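Local coordinates for protein putative sulfatase yidJ (Bacteroides fragilis, PDB 2QZU) that is a putative member of the sulfatase family that probably hydrolyses sulfate esters with the help of a bound metal ion, as arylsulfatases do, at residues Asp419-Ala424 with Leu437-Asn442; Asp396-Tyr401 with Arg414-Asp419. All coordinates share one frame; numbering follows the deposited sequence.

Contact 1 (Asp419-Ala424 with Leu437-Asn442); sequences DRYTYA and LFDRTN
R420 reaches across to D439 with its chain fully extended, CG anti to the backbone N (chi1 176°), and takes the carboxylate side-on with two nitrogens. R420 NE donates almost straight to D439 OD1, at 3.2 Å, with that oxygen lying in the guanidinium plane; R420 NH2 meets D439 OD2 at 2.8 Å from its syn side, completing a salt bridge. The two planes are turned 64° apart, so the fork is twisted rather than flat. The hydroxyl of Y421 sits over the centre of the same guanidinium, 3.2 Å above its plane, while the Y421 ring has R420 CG over one face and D439 CB near its CE1. D439 OD1 has two further donors, the backbone N atoms of T441 and N442, the first at 3.0 Å in an Asx turn. Three N-H groups on one oxygen should favour a charged carboxylate.

R440 is bent at chi3 (-53°) and lays one guanidinium face over R420 O. Its NH1 makes a weak bond to T422 OG1, the side chains crossing at about a right angle; NH2 bonds to T418 O and weakly holds a water that donates to D419 O. R420 O accepts from the backbone N of R440 at 2.8 Å. Farther along, T422 and F438 exchange both backbone bonds, and L437 CD1 packs 4.0 Å from Y421 CD1 on the face covered by L457 and F461 of helix 455-471. This is an antiparallel beta hairpin, strands 421-428 and 431-439, whose outer strand ends in an Asx turn.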
loop_
_atom_site.group_PDB
_atom_site.type_symbol
_atom_site.label_atom_id
_atom_site.label_comp_id
_atom_site.label_asym_id
_atom_site.label_seq_id
_atom_site.Cartn_x
_atom_site.Cartn_y
_atom_site.Cartn_z
ATOM N N ASP A 419 -35.712 -11.046 10.806
ATOM C CA ASP A 419 -34.944 -12.148 11.367
ATOM C C ASP A 419 -34.730 -13.284 10.372
ATOM O O ASP A 419 -33.968 -14.209 10.645
ATOM C CB ASP A 419 -35.612 -12.695 12.636
ATOM C CG ASP A 419 -37.070 -13.052 12.425
ATOM O OD1 ASP A 419 -37.431 -13.490 11.312
ATOM O OD2 ASP A 419 -37.854 -12.905 13.385
ATOM N N ARG A 420 -35.389 -13.212 9.218
ATOM C CA ARG A 420 -35.248 -14.256 8.206
ATOM C C ARG A 420 -34.911 -13.746 6.808
ATOM O O ARG A 420 -34.119 -14.367 6.092
ATOM C CB ARG A 420 -36.533 -15.087 8.120
ATOM C CG ARG A 420 -36.496 -16.141 7.019
ATOM C CD ARG A 420 -37.795 -16.927 6.928
ATOM N NE ARG A 420 -37.717 -17.961 5.900
ATOM C CZ ARG A 420 -38.727 -18.751 5.549
ATOM N NH1 ARG A 420 -39.908 -18.632 6.142
ATOM N NH2 ARG A 420 -38.556 -19.662 4.602
ATOM N N TYR A 421 -35.506 -12.620 6.424
ATOM C CA TYR A 421 -35.303 -12.052 5.093
ATOM C C TYR A 421 -34.549 -10.728 5.024
ATOM O O TYR A 421 -34.575 -9.929 5.955
ATOM C CB TYR A 421 -36.662 -11.811 4.422
ATOM C CG TYR A 421 -37.522 -13.039 4.216
ATOM C CD1 TYR A 421 -37.278 -13.913 3.159
ATOM C CD2 TYR A 421 -38.585 -13.319 5.077
ATOM C CE1 TYR A 421 -38.077 -15.041 2.960
ATOM C CE2 TYR A 421 -39.388 -14.442 4.887
ATOM C CZ TYR A 421 -39.126 -15.296 3.828
ATOM O OH TYR A 421 -39.914 -16.410 3.637
ATOM N N THR A 422 -33.875 -10.510 3.898
ATOM C CA THR A 422 -33.207 -9.242 3.638
ATOM C C THR A 422 -33.844 -8.806 2.322
ATOM O O THR A 422 -33.723 -9.494 1.306
ATOM C CB THR A 422 -31.684 -9.387 3.464
ATOM O OG1 THR A 422 -31.098 -9.776 4.711
ATOM C CG2 THR A 422 -31.069 -8.054 3.030
ATOM N N TYR A 423 -34.552 -7.682 2.361
ATOM C CA TYR A 423 -35.243 -7.148 1.191
ATOM C C TYR A 423 -34.706 -5.767 0.861
ATOM O O TYR A 423 -34.449 -4.965 1.756
ATOM C CB TYR A 423 -36.746 -7.050 1.483
ATOM C CG TYR A 423 -37.571 -6.418 0.382
ATOM C CD1 TYR A 423 -37.880 -7.125 -0.779
ATOM C CD2 TYR A 423 -38.044 -5.110 0.505
ATOM C CE1 TYR A 423 -38.643 -6.546 -1.790
ATOM C CE2 TYR A 423 -38.808 -4.522 -0.502
ATOM C CZ TYR A 423 -39.102 -5.249 -1.646
ATOM O OH TYR A 423 -39.851 -4.677 -2.645
ATOM N N ALA A 424 -34.523 -5.492 -0.424
ATOM C CA ALA A 424 -34.036 -4.185 -0.833
ATOM C C ALA A 424 -34.533 -3.823 -2.221
ATOM O O ALA A 424 -34.725 -4.693 -3.072
ATOM C CB ALA A 424 -32.520 -4.161 -0.808
ATOM N N LEU A 437 -34.377 -9.966 -2.864
ATOM C CA LEU A 437 -34.921 -10.648 -1.702
ATOM C C LEU A 437 -34.138 -11.923 -1.427
ATOM O O LEU A 437 -33.970 -12.761 -2.310
ATOM C CB LEU A 437 -36.400 -10.988 -1.915
ATOM C CG LEU A 437 -37.086 -11.772 -0.789
ATOM C CD1 LEU A 437 -37.020 -10.981 0.509
ATOM C CD2 LEU A 437 -38.535 -12.056 -1.171
ATOM N N PHE A 438 -33.644 -12.052 -0.201
ATOM C CA PHE A 438 -32.895 -13.236 0.202
ATOM C C PHE A 438 -33.559 -13.883 1.410
ATOM O O PHE A 438 -33.959 -13.194 2.352
ATOM C CB PHE A 438 -31.456 -12.882 0.599
ATOM C CG PHE A 438 -30.612 -12.371 -0.528
ATOM C CD1 PHE A 438 -30.116 -11.068 -0.501
ATOM C CD2 PHE A 438 -30.281 -13.194 -1.599
ATOM C CE1 PHE A 438 -29.297 -10.594 -1.531
ATOM C CE2 PHE A 438 -29.468 -12.734 -2.630
ATOM C CZ PHE A 438 -28.974 -11.432 -2.596
ATOM N N ASP A 439 -33.678 -15.205 1.369
ATOM C CA ASP A 439 -34.242 -15.976 2.471
ATOM C C ASP A 439 -32.995 -16.505 3.171
ATOM O O ASP A 439 -32.398 -17.481 2.723
ATOM C CB ASP A 439 -35.070 -17.149 1.936
ATOM C CG ASP A 439 -35.652 -18.010 3.045
ATOM O OD1 ASP A 439 -35.050 -18.071 4.140
ATOM O OD2 ASP A 439 -36.703 -18.640 2.818
ATOM N N ARG A 440 -32.597 -15.860 4.263
ATOM C CA ARG A 440 -31.385 -16.262 4.971
ATOM C C ARG A 440 -31.446 -17.609 5.690
ATOM O O ARG A 440 -30.414 -18.150 6.086
ATOM C CB ARG A 440 -30.964 -15.162 5.947
ATOM C CG ARG A 440 -30.733 -13.811 5.278
ATOM C CD ARG A 440 -29.839 -12.918 6.137
ATOM N NE ARG A 440 -30.345 -12.786 7.499
ATOM C CZ ARG A 440 -31.405 -12.058 7.845
ATOM N NH1 ARG A 440 -32.086 -11.379 6.929
ATOM N NH2 ARG A 440 -31.792 -12.025 9.111
ATOM N N THR A 441 -32.647 -18.151 5.857
ATOM C CA THR A 441 -32.799 -19.445 6.512
ATOM C C THR A 441 -32.356 -20.557 5.561
ATOM O O THR A 441 -31.523 -21.392 5.915
ATOM C CB THR A 441 -34.264 -19.694 6.927
ATOM O OG1 THR A 441 -34.656 -18.713 7.895
ATOM C CG2 THR A 441 -34.422 -21.089 7.529
ATOM N N ASN A 442 -32.912 -20.557 4.352
ATOM C CA ASN A 442 -32.577 -21.567 3.347
ATOM C C ASN A 442 -31.358 -21.176 2.516
ATOM O O ASN A 442 -30.725 -22.024 1.886
ATOM C CB ASN A 442 -33.764 -21.784 2.397
ATOM C CG ASN A 442 -34.861 -22.634 3.010
ATOM O OD1 ASN A 442 -34.647 -23.801 3.342
ATOM N ND2 ASN A 442 -36.047 -22.055 3.156
HETATM O O HOH W 1 -31.489 -13.757 11.958
#

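Contact 2 (Asp396-Tyr401 with Arg414-Asp419); sequences DLVQPY and RGLRTD
Four backbone hydrogen bonds join Q399 to R417 and Y401 to G415, the hydrogen-bonded pairs of an antiparallel ladder, with P400 facing L416 between them. The shortest runs from R417 N to Q399 O, 2.7 Å, and Q399 N returns a longer one to R417 O. At the other pair the geometry is less regular: Y401 N reaches G415 O at 2.9 Å from well above the carbonyl plane, 65° out of it. P400 has no N-H to give, but its CA comes within 3.3 Å of G415 O in a CA-H...O contact, and L416 CA makes a similar one to Q399 O.

Water adds to the pairing in two places. One molecule bridges L397 O and D419 N, the latter at 2.8 Å, past the last direct bond; another donates to both carbonyl oxygens of the Y401-G415 pair.

Apolar contact falls chiefly to V398. Its CG1, set anti to the backbone N (chi1 174°), touches L416 CB at 3.9 Å, the two side chains crossing at a slant, and also lies near R417 O. CG2 runs alongside T418 CG2, the two side chains pointing the same way. Y401 CB lies against the backbone of G415, 4.0 Å from G415 CA.

The charged and amide ends turn to partners elsewhere: R417 to E331 in a salt bridge, R414 to D474, and Q399 NE2 to D360 and the M355 carbonyl. Strand 399-404 is an outermost strand of the four-stranded antiparallel sheet in this chain, and 412-417 lies between it and 421-428. Helix 455-471 packs on the face bearing P400 and L416, with W468 against P400 and Q464 against both V398 and L416.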
loop_
_atom_site.group_PDB
_atom_site.type_symbol
_atom_site.label_atom_id
_atom_site.label_comp_id
_atom_site.label_asym_id
_atom_site.label_seq_id
_atom_site.Cartn_x
_atom_site.Cartn_y
_atom_site.Cartn_z
ATOM N N ASP A 396 -40.719 -8.708 16.632
ATOM C CA ASP A 396 -41.210 -7.911 15.512
ATOM C C ASP A 396 -40.202 -6.870 15.035
ATOM O O ASP A 396 -40.485 -6.107 14.111
ATOM C CB ASP A 396 -42.511 -7.209 15.898
ATOM C CG ASP A 396 -42.332 -6.253 17.060
ATOM O OD1 ASP A 396 -41.908 -6.708 18.144
ATOM O OD2 ASP A 396 -42.616 -5.049 16.888
ATOM N N LEU A 397 -39.028 -6.839 15.655
ATOM C CA LEU A 397 -38.016 -5.863 15.272
ATOM C C LEU A 397 -37.459 -6.110 13.876
ATOM O O LEU A 397 -36.985 -7.203 13.555
ATOM C CB LEU A 397 -36.875 -5.851 16.295
ATOM C CG LEU A 397 -35.730 -4.852 16.095
ATOM C CD1 LEU A 397 -36.261 -3.425 15.991
ATOM C CD2 LEU A 397 -34.771 -4.979 17.267
ATOM N N VAL A 398 -37.539 -5.073 13.051
ATOM C CA VAL A 398 -37.038 -5.110 11.686
ATOM C C VAL A 398 -36.197 -3.851 11.512
ATOM O O VAL A 398 -36.628 -2.753 11.881
ATOM C CB VAL A 398 -38.199 -5.109 10.665
ATOM C CG1 VAL A 398 -37.653 -5.003 9.250
ATOM C CG2 VAL A 398 -39.026 -6.381 10.824
ATOM N N GLN A 399 -34.997 -4.013 10.967
ATOM C CA GLN A 399 -34.091 -2.887 10.766
ATOM C C GLN A 399 -33.989 -2.512 9.294
ATOM O O GLN A 399 -34.071 -3.370 8.415
ATOM C CB GLN A 399 -32.696 -3.229 11.298
ATOM C CG GLN A 399 -32.618 -3.436 12.805
ATOM C CD GLN A 399 -32.682 -2.137 13.589
ATOM O OE1 GLN A 399 -32.805 -1.054 13.014
ATOM N NE2 GLN A 399 -32.592 -2.240 14.912
ATOM N N PRO A 400 -33.798 -1.216 9.008
ATOM C CA PRO A 400 -33.683 -0.738 7.628
ATOM C C PRO A 400 -32.282 -0.908 7.039
ATOM O O PRO A 400 -31.327 -1.221 7.753
ATOM C CB PRO A 400 -34.056 0.733 7.755
ATOM C CG PRO A 400 -33.456 1.092 9.089
ATOM C CD PRO A 400 -33.856 -0.082 9.954
ATOM N N TYR A 401 -32.184 -0.721 5.725
ATOM C CA TYR A 401 -30.910 -0.772 5.009
ATOM C C TYR A 401 -30.866 0.479 4.140
ATOM O O TYR A 401 -31.881 0.867 3.560
ATOM C CB TYR A 401 -30.793 -1.996 4.101
ATOM C CG TYR A 401 -29.629 -1.864 3.138
ATOM C CD1 TYR A 401 -28.312 -1.890 3.598
ATOM C CD2 TYR A 401 -29.845 -1.622 1.783
ATOM C CE1 TYR A 401 -27.239 -1.671 2.734
ATOM C CE2 TYR A 401 -28.778 -1.399 0.910
ATOM C CZ TYR A 401 -27.481 -1.424 1.394
ATOM O OH TYR A 401 -26.421 -1.190 0.540
ATOM N N ARG A 414 -33.011 1.199 -0.598
ATOM C CA ARG A 414 -33.730 1.263 0.671
ATOM C C ARG A 414 -34.152 -0.182 0.887
ATOM O O ARG A 414 -34.548 -0.868 -0.058
ATOM C CB ARG A 414 -34.956 2.177 0.616
ATOM C CG ARG A 414 -34.615 3.648 0.486
ATOM C CD ARG A 414 -33.839 4.198 1.687
ATOM N NE ARG A 414 -33.727 5.650 1.585
ATOM C CZ ARG A 414 -32.959 6.286 0.705
ATOM N NH1 ARG A 414 -32.212 5.600 -0.150
ATOM N NH2 ARG A 414 -32.974 7.612 0.648
ATOM N N GLY A 415 -34.039 -0.662 2.116
ATOM C CA GLY A 415 -34.417 -2.039 2.361
ATOM C C GLY A 415 -34.787 -2.324 3.795
ATOM O O GLY A 415 -34.825 -1.427 4.636
ATOM N N LEU A 416 -35.064 -3.593 4.062
ATOM C CA LEU A 416 -35.432 -4.050 5.390
ATOM C C LEU A 416 -34.760 -5.390 5.666
ATOM O O LEU A 416 -34.558 -6.190 4.754
ATOM C CB LEU A 416 -36.949 -4.225 5.486
ATOM C CG LEU A 416 -37.860 -3.010 5.308
ATOM C CD1 LEU A 416 -39.309 -3.484 5.223
ATOM C CD2 LEU A 416 -37.673 -2.042 6.464
ATOM N N ARG A 417 -34.405 -5.622 6.923
ATOM C CA ARG A 417 -33.790 -6.881 7.324
ATOM C C ARG A 417 -34.630 -7.450 8.457
ATOM O O ARG A 417 -34.705 -6.857 9.535
ATOM C CB ARG A 417 -32.345 -6.669 7.808
ATOM C CG ARG A 417 -31.619 -7.970 8.215
ATOM C CD ARG A 417 -30.186 -7.693 8.679
ATOM N NE ARG A 417 -29.443 -8.908 9.025
ATOM C CZ ARG A 417 -29.666 -9.650 10.107
ATOM N NH1 ARG A 417 -30.614 -9.314 10.968
ATOM N NH2 ARG A 417 -28.928 -10.731 10.335
ATOM N N THR A 418 -35.296 -8.574 8.208
ATOM C CA THR A 418 -36.092 -9.207 9.252
ATOM C C THR A 418 -35.232 -10.348 9.782
ATOM O O THR A 418 -34.142 -10.596 9.259
ATOM C CB THR A 418 -37.413 -9.796 8.713
ATOM O OG1 THR A 418 -37.152 -11.046 8.064
ATOM C CG2 THR A 418 -38.063 -8.837 7.724
ATOM N N ASP A 419 -35.712 -11.046 10.806
ATOM C CA ASP A 419 -34.944 -12.148 11.367
ATOM C C ASP A 419 -34.730 -13.284 10.372
ATOM O O ASP A 419 -33.968 -14.209 10.645
ATOM C CB ASP A 419 -35.612 -12.695 12.636
ATOM C CG ASP A 419 -37.070 -13.052 12.425
ATOM O OD1 ASP A 419 -37.431 -13.490 11.312
ATOM O OD2 ASP A 419 -37.854 -12.905 13.385
HETATM O O HOH W 2 -37.788 -9.796 12.244
HETATM O O HOH W 3 -34.692 1.702 4.448
#

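Overall arrangement
Contacts 1 and 2 are the last and first strand pairs of one four-stranded antiparallel meander, their centres about 10 Å apart, with strands in chain order across it. D419 belongs to both, in the turn between strands 412-417 and 421-428. These middle strands are stitched together by a probable hydrogen bond from L416 N to Y423 O (2.8 Å), and the R440-T418 bond (NH2 to O, 2.8 Å) ties the outer strand's end to that turn. There R440 lies close to R417; E331 makes a salt bridge to R417 and only a long, weak ion pair with R440. Helix 455-471 covers side chains from both contacts. The sheet is separate from the eight-stranded mixed sheet; the centre of contact 2 lies about 17 Å from that of the chain and contact 1 about 22 Å.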